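Long-range contacts in flagella basal body P-ring formation protein FlgA (Salmonella typhimurium, PDB 3TEE), which takes part in assembly of the flagellar P-ring in the periplasm, possibly as a chaperone or modulator of the ring-forming protein FlgI: residues Gly74-Val79 / Thr95-Arg100; Ser120-Ala125 / Leu132-Gln137; Gln13-Phe18 / Val70-Asn75. All blocks are in the same frame, centred on the assembly; numbering follows the deposited sequence.

Interaction 1 (Gly74-Val79 / Thr95-Arg100); sequences GNYVAV and TLKRGR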
loop_
_atom_site.group_PDB
_atom_site.type_symbol
_atom_site.label_atom_id
_atom_site.label_comp_id
_atom_site.label_asym_id
_atom_site.label_seq_id
_atom_site.Cartn_x
_atom_site.Cartn_y
_atom_site.Cartn_z
ATOM N N GLY A 74 7.449 6.768 16.203
ATOM C CA GLY A 74 8.273 6.601 15.022
ATOM C C GLY A 74 7.817 7.525 13.912
ATOM O O GLY A 74 6.955 8.392 14.112
ATOM N N ASN A 75 8.417 7.339 12.726
ATOM C CA ASN A 75 8.141 8.181 11.578
ATOM C C ASN A 75 6.918 7.733 10.771
ATOM O O ASN A 75 6.571 6.546 10.697
ATOM C CB ASN A 75 9.405 8.328 10.686
ATOM C CG ASN A 75 10.495 9.207 11.289
ATOM O OD1 ASN A 75 10.240 10.140 12.051
ATOM N ND2 ASN A 75 11.742 8.968 10.926
ATOM N N TYR A 76 6.225 8.719 10.221
ATOM C CA TYR A 76 5.080 8.490 9.348
ATOM C C TYR A 76 5.089 9.633 8.329
ATOM O O TYR A 76 5.757 10.647 8.539
ATOM C CB TYR A 76 3.759 8.428 10.139
ATOM C CG TYR A 76 3.368 9.718 10.817
ATOM C CD1 TYR A 76 2.536 10.639 10.178
ATOM C CD2 TYR A 76 3.819 10.019 12.102
ATOM C CE1 TYR A 76 2.143 11.813 10.812
ATOM C CE2 TYR A 76 3.471 11.211 12.723
ATOM C CZ TYR A 76 2.632 12.104 12.072
ATOM O OH TYR A 76 2.257 13.257 12.682
ATOM N N VAL A 77 4.371 9.451 7.243
ATOM C CA VAL A 77 4.328 10.431 6.168
ATOM C C VAL A 77 3.203 11.420 6.480
ATOM O O VAL A 77 2.065 11.009 6.707
ATOM C CB VAL A 77 4.193 9.741 4.770
ATOM C CG1 VAL A 77 4.164 10.778 3.635
ATOM C CG2 VAL A 77 5.339 8.735 4.545
ATOM N N ALA A 78 3.534 12.728 6.462
ATOM C CA ALA A 78 2.603 13.833 6.688
ATOM C C ALA A 78 2.715 14.845 5.531
ATOM O O ALA A 78 3.757 14.959 4.886
ATOM C CB ALA A 78 2.927 14.534 8.018
ATOM N N VAL A 79 1.651 15.599 5.306
ATOM C CA VAL A 79 1.605 16.682 4.303
ATOM C C VAL A 79 2.485 17.853 4.820
ATOM O O VAL A 79 2.400 18.221 6.008
ATOM C CB VAL A 79 0.146 17.108 4.075
ATOM C CG1 VAL A 79 0.048 18.228 3.037
ATOM C CG2 VAL A 79 -0.683 15.898 3.608
ATOM N N THR A 95 6.387 14.839 3.864
ATOM C CA THR A 95 7.615 14.556 4.609
ATOM C C THR A 95 7.382 13.551 5.731
ATOM O O THR A 95 6.254 13.236 6.076
ATOM C CB THR A 95 8.156 15.852 5.258
ATOM O OG1 THR A 95 7.212 16.348 6.213
ATOM C CG2 THR A 95 8.455 16.909 4.255
ATOM N N LEU A 96 8.460 13.177 6.384
ATOM C CA LEU A 96 8.425 12.279 7.533
ATOM C C LEU A 96 8.355 13.121 8.776
ATOM O O LEU A 96 9.132 14.058 8.942
ATOM C CB LEU A 96 9.686 11.403 7.564
ATOM C CG LEU A 96 9.805 10.262 6.568
ATOM C CD1 LEU A 96 11.102 9.531 6.816
ATOM C CD2 LEU A 96 8.667 9.217 6.728
ATOM N N LYS A 97 7.398 12.797 9.643
ATOM C CA LYS A 97 7.147 13.428 10.906
ATOM C C LYS A 97 7.263 12.333 11.975
ATOM O O LYS A 97 6.935 11.166 11.708
ATOM C CB LYS A 97 5.720 13.986 10.865
ATOM C CG LYS A 97 5.451 15.068 11.869
ATOM C CD LYS A 97 4.258 15.911 11.443
ATOM C CE LYS A 97 3.957 16.970 12.478
ATOM N NZ LYS A 97 2.793 17.806 12.087
ATOM N N ARG A 98 7.712 12.700 13.174
ATOM C CA ARG A 98 7.841 11.767 14.297
ATOM C C ARG A 98 6.593 11.897 15.162
ATOM O O ARG A 98 6.189 13.008 15.508
ATOM C CB ARG A 98 9.100 12.092 15.139
ATOM C CG ARG A 98 9.282 11.158 16.371
ATOM C CD ARG A 98 10.335 11.647 17.405
ATOM N NE ARG A 98 10.462 10.753 18.584
ATOM C CZ ARG A 98 10.899 9.504 18.498
ATOM N NH1 ARG A 98 10.958 8.737 19.580
ATOM N NH2 ARG A 98 11.233 8.992 17.322
ATOM N N GLY A 99 5.969 10.769 15.493
ATOM C CA GLY A 99 4.779 10.832 16.329
ATOM C C GLY A 99 4.368 9.471 16.846
ATOM O O GLY A 99 4.975 8.448 16.500
ATOM N N ARG A 100 3.294 9.466 17.631
ATOM C CA ARG A 100 2.701 8.265 18.197
ATOM C C ARG A 100 1.925 7.492 17.106
ATOM O O ARG A 100 0.807 7.875 16.699
ATOM C CB ARG A 100 1.828 8.651 19.402
ATOM C CG ARG A 100 2.636 8.936 20.682
ATOM C CD ARG A 100 3.017 7.647 21.447
ATOM N NE ARG A 100 1.807 6.934 21.861
ATOM C CZ ARG A 100 1.064 7.266 22.914
ATOM N NH1 ARG A 100 1.446 8.248 23.723
ATOM N NH2 ARG A 100 -0.049 6.603 23.179
HETATM O O HOH W 1 11.215 9.222 14.466
HETATM O O HOH W 2 0.600 15.137 11.831
HETATM O O HOH W 3 3.315 14.290 15.008
#
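Gly-74 to Val-79 and Thr-95 to Arg-100 form a two-stranded antiparallel ladder at the C-terminal end of the long strand 62-79, within the FlgA chaperone family region. Three hydrogen-bonded pairs, Gly-74 with Gly-99, Tyr-76 with Lys-97 and Ala-78 with Thr-95, alternate with the non-hydrogen-bonded pairs Asn-75 with Arg-98 and Val-77 with Leu-96. Each hydrogen-bonded pair makes both of its backbone bonds, the two of the Ala-78 pair being 2.8 Å long (N to Thr-95 O, O to Thr-95 N).

On the face bearing Tyr-76, Ala-78 and Lys-97, the phenol and the lysine chain lie side by side and point the same way. Lys-97 CB sits over the ring, 4.2 Å from its centroid and 23° off the normal, a CH-pi contact displaced toward the phenol rim. The ring is brought back over the partner strand because CG stands between the backbone N and the carbonyl carbon (chi1 65°). Gly-99 N meets the ring edge, close to its plane, 3.8 Å from Tyr-76 CE2. Further along the lysine, CD passes 3.5 Å from Tyr-76 OH, and a water 2.8 Å from that OH donates to Arg-98 O.

Across the other face, Val-77 CG2 packs against Leu-96 CD2 at 4.0 Å, while a water links Arg-98 NH2 to Asn-75 OD1, weakly at the latter. The same guanidinium forms salt bridges with Asp-20 and Glu-21, tying strand 94-100 to the beginning of strand 21-26. Tyr-76 also packs on Leu-104 and Leu-110. Val-77 makes backbone hydrogen bonds to Val-109 and Val-130, and Val-79, past the last pair, to Gly-127 and Gln-128.

Interaction 2 (Ser120-Ala125 / Leu132-Gln137); sequences SLRDLA and LTMIRQ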
loop_
_atom_site.group_PDB
_atom_site.type_symbol
_atom_site.label_atom_id
_atom_site.label_comp_id
_atom_site.label_asym_id
_atom_site.label_seq_id
_atom_site.Cartn_x
_atom_site.Cartn_y
_atom_site.Cartn_z
ATOM N N SER A 120 -2.816 12.883 -5.048
ATOM C CA SER A 120 -3.847 13.095 -4.044
ATOM C C SER A 120 -5.254 12.996 -4.619
ATOM O O SER A 120 -5.533 13.533 -5.691
ATOM C CB SER A 120 -3.671 14.457 -3.376
ATOM O OG SER A 120 -4.521 14.518 -2.248
ATOM N N LEU A 121 -6.138 12.328 -3.884
ATOM C CA LEU A 121 -7.563 12.247 -4.221
ATOM C C LEU A 121 -8.305 13.420 -3.567
ATOM O O LEU A 121 -9.471 13.648 -3.870
ATOM C CB LEU A 121 -8.174 10.918 -3.736
ATOM C CG LEU A 121 -7.685 9.642 -4.445
ATOM C CD1 LEU A 121 -8.182 8.412 -3.722
ATOM C CD2 LEU A 121 -8.139 9.608 -5.915
ATOM N N ARG A 122 -7.637 14.155 -2.658
ATOM C CA ARG A 122 -8.279 15.246 -1.907
ATOM C C ARG A 122 -7.433 16.493 -1.802
ATOM O O ARG A 122 -6.222 16.433 -1.999
ATOM C CB ARG A 122 -8.562 14.796 -0.450
ATOM C CG ARG A 122 -9.224 13.438 -0.271
ATOM C CD ARG A 122 -9.744 13.290 1.132
ATOM N NE ARG A 122 -10.108 11.907 1.421
ATOM C CZ ARG A 122 -10.279 11.421 2.645
ATOM N NH1 ARG A 122 -10.105 12.201 3.707
ATOM N NH2 ARG A 122 -10.614 10.149 2.819
ATOM N N ASP A 123 -8.061 17.612 -1.372
ATOM C CA ASP A 123 -7.336 18.829 -1.026
ATOM C C ASP A 123 -6.749 18.542 0.355
ATOM O O ASP A 123 -7.496 18.335 1.316
ATOM C CB ASP A 123 -8.261 20.056 -0.962
ATOM C CG ASP A 123 -8.911 20.402 -2.282
ATOM O OD1 ASP A 123 -8.238 20.264 -3.336
ATOM O OD2 ASP A 123 -10.097 20.791 -2.268
ATOM N N LEU A 124 -5.416 18.457 0.444
ATOM C CA LEU A 124 -4.752 18.148 1.702
ATOM C C LEU A 124 -4.106 19.373 2.328
ATOM O O LEU A 124 -3.620 20.271 1.622
ATOM C CB LEU A 124 -3.732 16.991 1.523
ATOM C CG LEU A 124 -4.298 15.637 0.987
ATOM C CD1 LEU A 124 -3.171 14.617 0.790
ATOM C CD2 LEU A 124 -5.333 15.049 1.947
ATOM N N ALA A 125 -4.094 19.395 3.660
ATOM C CA ALA A 125 -3.523 20.486 4.440
ATOM C C ALA A 125 -2.229 20.094 5.127
ATOM O O ALA A 125 -2.122 18.964 5.586
ATOM C CB ALA A 125 -4.525 20.952 5.486
ATOM N N LEU A 132 -3.575 5.974 2.941
ATOM C CA LEU A 132 -3.734 5.263 1.652
ATOM C C LEU A 132 -5.077 5.583 0.958
ATOM O O LEU A 132 -5.121 5.686 -0.265
ATOM C CB LEU A 132 -3.541 3.746 1.826
ATOM C CG LEU A 132 -2.116 3.264 2.145
ATOM C CD1 LEU A 132 -2.115 1.787 2.477
ATOM C CD2 LEU A 132 -1.165 3.506 0.973
ATOM N N THR A 133 -6.141 5.828 1.743
ATOM C CA THR A 133 -7.459 6.224 1.216
ATOM C C THR A 133 -7.474 7.628 0.577
ATOM O O THR A 133 -8.425 7.942 -0.135
ATOM C CB THR A 133 -8.533 6.130 2.312
ATOM O OG1 THR A 133 -8.079 6.800 3.497
ATOM C CG2 THR A 133 -8.927 4.692 2.625
ATOM N N MET A 134 -6.453 8.481 0.843
ATOM C CA MET A 134 -6.403 9.861 0.322
ATOM C C MET A 134 -5.689 9.926 -1.008
ATOM O O MET A 134 -5.647 10.992 -1.622
ATOM C CB MET A 134 -5.605 10.789 1.268
ATOM C CG MET A 134 -6.246 11.116 2.576
ATOM S SD MET A 134 -4.966 11.782 3.727
ATOM C CE MET A 134 -6.067 12.435 4.925
ATOM N N ILE A 135 -5.019 8.840 -1.395
ATOM C CA ILE A 135 -4.147 8.831 -2.562
ATOM C C ILE A 135 -4.411 7.675 -3.540
ATOM O O ILE A 135 -5.006 6.661 -3.176
ATOM C CB ILE A 135 -2.635 8.838 -2.099
ATOM C CG1 ILE A 135 -2.224 7.486 -1.473
ATOM C CG2 ILE A 135 -2.312 10.044 -1.153
ATOM C CD1 ILE A 135 -0.692 7.247 -1.299
ATOM N N ARG A 136 -3.848 7.812 -4.741
ATOM C CA ARG A 136 -3.901 6.824 -5.826
ATOM C C ARG A 136 -2.569 6.860 -6.561
ATOM O O ARG A 136 -1.817 7.825 -6.397
ATOM C CB ARG A 136 -5.061 7.157 -6.804
ATOM C CG ARG A 136 -4.931 8.498 -7.550
ATOM C CD ARG A 136 -5.771 8.533 -8.832
ATOM N NE ARG A 136 -5.898 9.884 -9.401
ATOM C CZ ARG A 136 -5.029 10.435 -10.242
ATOM N NH1 ARG A 136 -3.944 9.767 -10.621
ATOM N NH2 ARG A 136 -5.233 11.655 -10.708
ATOM N N GLN A 137 -2.295 5.847 -7.427
ATOM C CA GLN A 137 -1.089 5.878 -8.251
ATOM C C GLN A 137 -1.324 6.855 -9.378
ATOM O O GLN A 137 -2.478 7.084 -9.753
ATOM C CB GLN A 137 -0.720 4.476 -8.790
ATOM C CG GLN A 137 0.220 3.703 -7.858
ATOM C CD GLN A 137 1.513 4.436 -7.560
ATOM O OE1 GLN A 137 2.385 4.602 -8.422
ATOM N NE2 GLN A 137 1.656 4.904 -6.329
HETATM O O HOH W 4 -10.393 9.685 -0.282
#
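Ser-120 and Ile-135 face each other as an antiparallel non-hydrogen-bonded pair, with CA atoms 4.5 Å apart, and just beyond them Leu-121 N donates to Met-134 O at 2.7 Å. The pair belongs to the small two-stranded sheet of 118-120 and 135-137, whose connection ends in a 3-10 turn at 132-134 leading into the second strand.

Met-134 lies at the centre of the contact. Its side chain crosses Arg-122 at about a right angle, with CG over the centre of one guanidinium face, 4.0 Å from Arg-122 CZ; extended beyond CG, it carries SD on to Leu-124 CD2, 3.7 Å away. Leu-121 packs beside the strand residues: CD1 approaches the carbonyl oxygens of Thr-133 and Ile-135, while CD2 rests on the aliphatic part of Arg-136, 3.8 Å from CG. The polar end of Arg-136 turns to other partners, a cation-pi contact with Trp-139 and a hydrogen bond from NE to a glycerol probably carried over from crystallisation.

Within the loop, Ser-120 OG donates to a lone pair of Arg-122 O in the carbonyl plane. At the guanidinium edge, a water accepts from Arg-122 NE at 2.8 Å and donates to Thr-133 O.

Interaction 3 (Gln13-Phe18 / Val70-Asn75); sequences QRLAGF and VQATGN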
loop_
_atom_site.group_PDB
_atom_site.type_symbol
_atom_site.label_atom_id
_atom_site.label_comp_id
_atom_site.label_asym_id
_atom_site.label_seq_id
_atom_site.Cartn_x
_atom_site.Cartn_y
_atom_site.Cartn_z
ATOM N N GLN A 13 11.506 -5.365 19.781
ATOM C CA GLN A 13 12.141 -6.193 18.726
ATOM C C GLN A 13 11.166 -6.390 17.542
ATOM O O GLN A 13 11.566 -6.224 16.391
ATOM C CB GLN A 13 12.583 -7.557 19.278
ATOM C CG GLN A 13 13.800 -7.427 20.208
ATOM C CD GLN A 13 14.155 -8.657 21.008
ATOM O OE1 GLN A 13 13.410 -9.639 21.042
ATOM N NE2 GLN A 13 15.296 -8.602 21.720
ATOM N N ARG A 14 9.892 -6.700 17.833
ATOM C CA ARG A 14 8.869 -6.863 16.779
ATOM C C ARG A 14 8.690 -5.591 15.936
ATOM O O ARG A 14 8.375 -5.668 14.740
ATOM C CB ARG A 14 7.516 -7.159 17.410
ATOM C CG ARG A 14 7.318 -8.598 17.711
ATOM C CD ARG A 14 5.942 -8.793 18.297
ATOM N NE ARG A 14 4.850 -8.611 17.334
ATOM C CZ ARG A 14 4.442 -9.527 16.462
ATOM N NH1 ARG A 14 5.060 -10.700 16.381
ATOM N NH2 ARG A 14 3.434 -9.268 15.644
ATOM N N LEU A 15 8.877 -4.428 16.572
ATOM C CA LEU A 15 8.660 -3.114 15.937
ATOM C C LEU A 15 9.945 -2.488 15.411
ATOM O O LEU A 15 9.940 -1.304 15.068
ATOM C CB LEU A 15 7.919 -2.177 16.922
ATOM C CG LEU A 15 6.366 -2.241 16.999
ATOM C CD1 LEU A 15 5.812 -3.643 16.944
ATOM C CD2 LEU A 15 5.838 -1.599 18.292
ATOM N N ALA A 16 11.040 -3.294 15.289
ATOM C CA ALA A 16 12.314 -2.804 14.756
ATOM C C ALA A 16 12.071 -2.240 13.315
ATOM O O ALA A 16 11.305 -2.814 12.542
ATOM C CB ALA A 16 13.356 -3.926 14.729
ATOM N N GLY A 17 12.612 -1.077 13.022
ATOM C CA GLY A 17 12.358 -0.467 11.717
ATOM C C GLY A 17 11.098 0.388 11.653
ATOM O O GLY A 17 11.010 1.231 10.765
ATOM N N PHE A 18 10.105 0.204 12.583
ATOM C CA PHE A 18 8.876 1.034 12.655
ATOM C C PHE A 18 8.986 2.081 13.789
ATOM O O PHE A 18 8.531 3.226 13.647
ATOM C CB PHE A 18 7.614 0.190 12.933
ATOM C CG PHE A 18 7.086 -0.727 11.847
ATOM C CD1 PHE A 18 6.291 -0.231 10.821
ATOM C CD2 PHE A 18 7.310 -2.101 11.903
ATOM C CE1 PHE A 18 5.757 -1.092 9.848
ATOM C CE2 PHE A 18 6.780 -2.959 10.932
ATOM C CZ PHE A 18 6.002 -2.452 9.914
ATOM N N VAL A 70 0.161 -0.712 23.684
ATOM C CA VAL A 70 1.520 -0.512 23.175
ATOM C C VAL A 70 1.627 0.889 22.569
ATOM O O VAL A 70 1.026 1.178 21.542
ATOM C CB VAL A 70 1.918 -1.610 22.160
ATOM C CG1 VAL A 70 3.334 -1.391 21.613
ATOM C CG2 VAL A 70 1.758 -3.010 22.757
ATOM N N GLN A 71 2.400 1.743 23.211
ATOM C CA GLN A 71 2.678 3.086 22.673
ATOM C C GLN A 71 3.916 2.948 21.798
ATOM O O GLN A 71 4.946 2.468 22.274
ATOM C CB GLN A 71 2.948 4.081 23.809
ATOM C CG GLN A 71 1.783 4.261 24.780
ATOM C CD GLN A 71 2.043 5.326 25.822
ATOM O OE1 GLN A 71 3.176 5.758 26.059
ATOM N NE2 GLN A 71 0.979 5.820 26.434
ATOM N N ALA A 72 3.813 3.296 20.506
ATOM C CA ALA A 72 4.965 3.181 19.605
ATOM C C ALA A 72 5.170 4.512 18.924
ATOM O O ALA A 72 4.220 5.047 18.344
ATOM C CB ALA A 72 4.751 2.067 18.575
ATOM N N THR A 73 6.365 5.105 19.092
ATOM C CA THR A 73 6.713 6.405 18.482
ATOM C C THR A 73 7.697 6.134 17.346
ATOM O O THR A 73 8.613 5.329 17.499
ATOM C CB THR A 73 7.245 7.423 19.526
ATOM O OG1 THR A 73 6.259 7.608 20.536
ATOM C CG2 THR A 73 7.547 8.806 18.923
ATOM N N GLY A 74 7.449 6.768 16.203
ATOM C CA GLY A 74 8.273 6.601 15.022
ATOM C C GLY A 74 7.817 7.525 13.912
ATOM O O GLY A 74 6.955 8.392 14.112
ATOM N N ASN A 75 8.417 7.339 12.726
ATOM C CA ASN A 75 8.141 8.181 11.578
ATOM C C ASN A 75 6.918 7.733 10.771
ATOM O O ASN A 75 6.571 6.546 10.697
ATOM C CB ASN A 75 9.405 8.328 10.686
ATOM C CG ASN A 75 10.495 9.207 11.289
ATOM O OD1 ASN A 75 10.240 10.140 12.051
ATOM N ND2 ASN A 75 11.742 8.968 10.926
HETATM O O HOH W 5 7.457 4.058 11.257
HETATM O O HOH W 6 10.637 5.474 12.683
#
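Leu-15 makes the apolar contact, with Ala-72 and Val-70. The first residue to leave helical backbone angles after helix 2-14, it brings CD2 against residues 70-75 of strand 62-79, where CD2 touches Ala-72 CB at 3.8 Å and Val-70 CG1 at 4.2 Å. Leu-15 and Val-70 reach toward each other tip to tip, the valine offering the methyl that stands anti to its own backbone N (chi1 179°). Val-22 of strand 21-26 packs against both, so the leucine packs on residues of two paired strands, 21-26 and 62-79.

The turn that follows helix 2-14 packs on the antiparallel sheet, leading the chain into strand 21-26, the partner of strand 62-79. In that turn Phe-18 N bonds back to Leu-15 O at 2.9 Å, and Gly-17, between them, takes a positive phi (87°).

Polar contact between the segments runs through water, with no direct hydrogen bond. Phe-18 O accepts from two waters. One lies 2.7 Å from Phe-18 O and donates also to Asn-75 O; the other accepts from Asn-75 N at 2.9 Å, so both backbone polar atoms of Asn-75 are bridged to a single carbonyl.

Close backbone packing occurs at Gly-74, whose CA comes within 3.7 Å of Phe-18 O. The Phe-18 ring leads away from the strand and packs on Leu-49 and Leu-110. Next in the chain, Ser-19 OG is hydrogen-bonded to Thr-73 O, continuing the join along the strand.

How the interactions relate
Interactions 1 and 3 occupy successive parts of the long strand 62-79, overlap at Gly-74 and Asn-75, and have centres 13 Å apart. They also meet through side chains: Arg-98 CZ lies 3.5 Å from Thr-73 CG2, and Arg-100 CD 3.4 Å from Thr-73 OG1. The far end of the same strand reaches interaction 2, where Val-79 CB comes within 3.3 Å of Ala-125 O and CG2 packs on Leu-124. Interactions 2 and 3 do not touch, their nearest atoms being about 11 Å apart. Strand 62-79 thus runs from the sheet it shares with strand 21-26 to the region of residues 120-137, where Arg-136 of interaction 2 hydrogen-bonds a glycerol, probably from the crystallisation liquor.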